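Side-chain contacts in putative transcriptional regulator TRANSCRIPTION REGULATOR protein (Rhizobium meliloti, PDB 5NLA), which acts as an AraC-like transcriptional activator that binds c-di-GMP to regulate extracellular polysaccharide production, probably attaching to DNA through a helix-turn-helix domain: residues A[173-176]-A[177-181]; A[252-255]-A[256-259]. All coordinates share one frame; numbering follows the deposited sequence.

Overall arrangement
Followed from the N terminus, the chain reaches contact 1 where strand 166-173 of the seven-stranded sheet gives way to a short helical turn. Helices 182-187, 196-211 and 220-234 follow before contact 2 opens on helix 251-261. Each contact is local, made within one continuous run of residues, so neither closes a long loop; they stand in series, without nesting or crossing. In space they meet, their centres about 11 Å apart: Y175 CD2 lies 3.6 Å from H256 CB. Y175 thus ties the strand's exit to helix 251-261, which in turn packs on helices 270-275 and 281-288 on the helix-turn-helix side.

Contact 1: A[173-176]-A[177-181]; sequences MPYE and LLADD
Y175 and A179 fit together as ring and bump on a short helical turn that leaves the end of a strand of the antiparallel sheet. The methyl CB of A179 approaches the ring obliquely at the CD2 and CE2 corner, lying 3.7 Å from CE2 of Y175. CG of Y175 is anti to the backbone N (chi1 -171°) and beside the carbonyl carbon, which leads the ring to this methyl. The same methyl also borders E176, whose OE1 comes to 3.9 Å from CB of A179, so it sits in a shallow hollow between an aromatic ring and a carboxylate. The acid end is held elsewhere: OE2 of E176 forms a salt bridge with R301 and OE1 a hydrogen bond with H260, which links the turn to helices 294-306 and 251-261.

A second fit joins M173 to L178. The M173 chain bends at chi3 (-64°), and both SD and CE meet the single branch CD1 of L178, with CE at 3.8 Å from that CD1. The two side chains cross obliquely, and W124 touches both of them. L177 makes a looser apolar contact, its CB 4.4 Å from CD of P174. V231 packs on M173 and R228 on L178, both from helix 220-234.

Backbone bonds with i to i+3 spacing keep these groups in order. L178 N to Y175 O is weak at 3.4 Å, as is A179 N to E176 O. Consistent with a turn bonded more firmly at its start, the shortest of the three runs from L177 N to P174 O, 2.8 Å.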
loop_
_atom_site.group_PDB
_atom_site.type_symbol
_atom_site.label_atom_id
_atom_site.label_comp_id
_atom_site.label_asym_id
_atom_site.label_seq_id
_atom_site.Cartn_x
_atom_site.Cartn_y
_atom_site.Cartn_z
ATOM N N MET A 173 -0.525 0.996 4.804
ATOM C CA MET A 173 -0.767 2.037 5.806
ATOM C C MET A 173 -1.404 3.243 5.090
ATOM O O MET A 173 -0.852 3.717 4.086
ATOM C CB MET A 173 0.562 2.440 6.471
ATOM C CG MET A 173 1.132 1.399 7.451
ATOM S SD MET A 173 2.898 1.512 7.826
ATOM C CE MET A 173 3.503 1.170 6.192
ATOM N N PRO A 174 -2.567 3.736 5.579
ATOM C CA PRO A 174 -3.216 4.869 4.902
ATOM C C PRO A 174 -2.368 6.137 4.952
ATOM O O PRO A 174 -1.682 6.359 5.948
ATOM C CB PRO A 174 -4.508 5.076 5.694
ATOM C CG PRO A 174 -4.669 3.879 6.554
ATOM C CD PRO A 174 -3.313 3.319 6.780
ATOM N N TYR A 175 -2.437 6.957 3.897
ATOM C CA TYR A 175 -1.540 8.116 3.727
ATOM C C TYR A 175 -1.207 8.837 5.022
ATOM O O TYR A 175 -0.049 9.142 5.297
ATOM C CB TYR A 175 -2.126 9.168 2.767
ATOM C CG TYR A 175 -1.101 10.229 2.430
ATOM C CD1 TYR A 175 -0.054 9.934 1.571
ATOM C CD2 TYR A 175 -1.141 11.493 3.002
ATOM C CE1 TYR A 175 0.917 10.864 1.270
ATOM C CE2 TYR A 175 -0.165 12.433 2.704
ATOM C CZ TYR A 175 0.868 12.103 1.833
ATOM O OH TYR A 175 1.865 12.990 1.496
ATOM N N GLU A 176 -2.243 9.106 5.799
ATOM C CA GLU A 176 -2.140 9.958 6.962
ATOM C C GLU A 176 -1.312 9.367 8.098
ATOM O O GLU A 176 -0.687 10.114 8.851
ATOM C CB GLU A 176 -3.539 10.297 7.448
ATOM C CG GLU A 176 -3.580 11.340 8.543
ATOM C CD GLU A 176 -2.994 12.699 8.161
ATOM O OE1 GLU A 176 -3.072 13.090 6.969
ATOM O OE2 GLU A 176 -2.466 13.380 9.072
ATOM N N LEU A 177 -1.290 8.042 8.209
ATOM C CA LEU A 177 -0.482 7.359 9.228
ATOM C C LEU A 177 0.962 7.868 9.261
ATOM O O LEU A 177 1.517 8.117 10.335
ATOM C CB LEU A 177 -0.489 5.836 9.005
ATOM C CG LEU A 177 -0.719 4.964 10.240
ATOM C CD1 LEU A 177 0.342 5.216 11.298
ATOM C CD2 LEU A 177 -2.117 5.185 10.819
ATOM N N LEU A 178 1.540 8.040 8.076
ATOM C CA LEU A 178 2.936 8.430 7.920
ATOM C C LEU A 178 3.133 9.804 7.260
ATOM O O LEU A 178 4.266 10.180 6.962
ATOM C CB LEU A 178 3.674 7.358 7.104
ATOM C CG LEU A 178 3.649 5.913 7.626
ATOM C CD1 LEU A 178 4.012 4.894 6.550
ATOM C CD2 LEU A 178 4.588 5.776 8.814
ATOM N N ALA A 179 2.055 10.563 7.062
ATOM C CA ALA A 179 2.121 11.860 6.370
ATOM C C ALA A 179 3.104 12.855 7.013
ATOM O O ALA A 179 3.701 13.682 6.316
ATOM C CB ALA A 179 0.730 12.474 6.265
ATOM N N ASP A 180 3.277 12.762 8.333
ATOM C CA ASP A 180 4.253 13.597 9.044
ATOM C C ASP A 180 5.680 13.450 8.510
ATOM O O ASP A 180 6.384 14.451 8.381
ATOM C CB ASP A 180 4.233 13.320 10.559
ATOM C CG ASP A 180 3.053 13.982 11.276
ATOM O OD1 ASP A 180 2.296 14.761 10.650
ATOM O OD2 ASP A 180 2.898 13.726 12.493
ATOM N N ASP A 181 6.099 12.226 8.183
ATOM C CA ASP A 181 7.446 12.000 7.633
ATOM C C ASP A 181 7.423 11.780 6.107
ATOM O O ASP A 181 8.247 11.050 5.566
ATOM C CB ASP A 181 8.140 10.848 8.382
ATOM C CG ASP A 181 8.545 11.230 9.819
ATOM O OD1 ASP A 181 7.732 11.039 10.757
ATOM O OD2 ASP A 181 9.692 11.694 10.015
#

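Contact 2: A[252-255]-A[256-259]; sequences MERA and HRYI
H256 lays one face of its imidazole against M252, its partner four residues earlier along an alpha helix, in a Met-aromatic contact. Its CB starts over the preceding turn, 3.4 Å from the carbonyl O of M252, and CG follows close to the same oxygen. The side chain takes chi1 -82°, which puts CG beside the backbone N and directs the ring back along the helix. Further out, ND1 lies near CG of M252 and is hydrogen-bonded to OD2 of D122. CD2 faces SD of M252 at 4.0 Å. CE1 meets both CG and SD of M252, with CG 3.8 Å away. At the tip NE2 lies 3.6 Å from SD and somewhat farther from CE of M252.

The evidence for a face contact is that SD stands 18° off the ring normal, 3.8 Å from the centroid of H256 and displaced toward the rim; CG of M252 adds a CH-pi contact. M252 reaches this place by bends at chi2 and chi3 that fold its end over the ring. Y297 and Y175 also touch H256, so the imidazole is packed among helices 294-306, 175-178 and its own. With an alanine in place of H256, the M252 sulfur would probably lose its aromatic partner and D122 this hydrogen bond, and a gap would open beside Y297.

Regular i to i+4 bonds carry the backbone, the last from I259 N to A255 O at 3.0 Å. On another side of the helix, NH1 of R257 forms a salt bridge with E186, and NE of R254 a hydrogen bond with O of M249. The two guanidinium groups are turned steeply to each other, and the R254 chain passes at an angle to that of R257, with CG of R254 3.9 Å from NH2 of R257.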
loop_
_atom_site.group_PDB
_atom_site.type_symbol
_atom_site.label_atom_id
_atom_site.label_comp_id
_atom_site.label_asym_id
_atom_site.label_seq_id
_atom_site.Cartn_x
_atom_site.Cartn_y
_atom_site.Cartn_z
ATOM N N MET A 252 -4.488 10.876 -6.136
ATOM C CA MET A 252 -4.943 10.701 -4.748
ATOM C C MET A 252 -3.849 10.975 -3.738
ATOM O O MET A 252 -4.111 11.558 -2.691
ATOM C CB MET A 252 -5.514 9.300 -4.499
ATOM C CG MET A 252 -6.215 9.120 -3.152
ATOM S SD MET A 252 -7.497 10.328 -2.727
ATOM C CE MET A 252 -8.789 9.136 -2.410
ATOM N N GLU A 253 -2.630 10.563 -4.053
ATOM C CA GLU A 253 -1.481 10.860 -3.202
ATOM C C GLU A 253 -1.255 12.383 -3.163
ATOM O O GLU A 253 -0.989 12.945 -2.100
ATOM C CB GLU A 253 -0.232 10.096 -3.686
ATOM C CG GLU A 253 0.666 9.513 -2.591
ATOM C CD GLU A 253 1.955 10.267 -2.406
ATOM O OE1 GLU A 253 1.873 11.511 -2.277
ATOM O OE2 GLU A 253 3.034 9.623 -2.383
ATOM N N ARG A 254 -1.397 13.043 -4.311
ATOM C CA ARG A 254 -1.263 14.504 -4.373
ATOM C C ARG A 254 -2.367 15.234 -3.614
ATOM O O ARG A 254 -2.091 16.237 -2.963
ATOM C CB ARG A 254 -1.154 15.000 -5.822
ATOM C CG ARG A 254 0.247 14.809 -6.384
ATOM C CD ARG A 254 0.413 15.371 -7.777
ATOM N NE ARG A 254 -0.431 14.639 -8.722
ATOM C CZ ARG A 254 -1.321 15.174 -9.567
ATOM N NH1 ARG A 254 -1.508 16.496 -9.657
ATOM N NH2 ARG A 254 -2.027 14.364 -10.355
ATOM N N ALA A 255 -3.590 14.708 -3.679
ATOM C CA ALA A 255 -4.735 15.241 -2.933
ATOM C C ALA A 255 -4.600 15.048 -1.422
ATOM O O ALA A 255 -4.792 15.993 -0.651
ATOM C CB ALA A 255 -6.021 14.592 -3.410
ATOM N N HIS A 256 -4.280 13.822 -1.002
ATOM C CA HIS A 256 -4.077 13.539 0.423
ATOM C C HIS A 256 -2.943 14.374 1.044
ATOM O O HIS A 256 -3.033 14.761 2.223
ATOM C CB HIS A 256 -3.833 12.043 0.676
ATOM C CG HIS A 256 -5.084 11.220 0.733
ATOM N ND1 HIS A 256 -5.075 9.855 0.564
ATOM C CD2 HIS A 256 -6.377 11.561 0.936
ATOM C CE1 HIS A 256 -6.302 9.386 0.671
ATOM N NE2 HIS A 256 -7.112 10.400 0.898
ATOM N N ARG A 257 -1.905 14.651 0.249
ATOM C CA ARG A 257 -0.789 15.488 0.681
ATOM C C ARG A 257 -1.201 16.947 0.774
ATOM O O ARG A 257 -0.946 17.604 1.788
ATOM C CB ARG A 257 0.401 15.374 -0.274
ATOM C CG ARG A 257 1.653 16.084 0.236
ATOM C CD ARG A 257 2.833 15.924 -0.699
ATOM N NE ARG A 257 2.546 16.416 -2.044
ATOM C CZ ARG A 257 3.337 16.240 -3.101
ATOM N NH1 ARG A 257 4.494 15.587 -2.983
ATOM N NH2 ARG A 257 2.974 16.715 -4.292
ATOM N N TYR A 258 -1.815 17.454 -0.295
ATOM C CA TYR A 258 -2.297 18.829 -0.310
ATOM C C TYR A 258 -3.123 19.083 0.943
ATOM O O TYR A 258 -2.824 19.987 1.704
ATOM C CB TYR A 258 -3.115 19.123 -1.565
ATOM C CG TYR A 258 -3.503 20.570 -1.647
ATOM C CD1 TYR A 258 -2.631 21.511 -2.186
ATOM C CD2 TYR A 258 -4.727 21.011 -1.147
ATOM C CE1 TYR A 258 -2.974 22.849 -2.236
ATOM C CE2 TYR A 258 -5.080 22.347 -1.187
ATOM C CZ TYR A 258 -4.209 23.272 -1.732
ATOM O OH TYR A 258 -4.586 24.611 -1.760
ATOM N N ILE A 259 -4.131 18.247 1.164
ATOM C CA ILE A 259 -4.974 18.325 2.356
ATOM C C ILE A 259 -4.162 18.311 3.640
ATOM O O ILE A 259 -4.418 19.123 4.521
ATOM C CB ILE A 259 -6.049 17.208 2.380
ATOM C CG1 ILE A 259 -7.165 17.555 1.389
ATOM C CG2 ILE A 259 -6.646 17.005 3.778
ATOM C CD1 ILE A 259 -8.093 16.401 1.073
#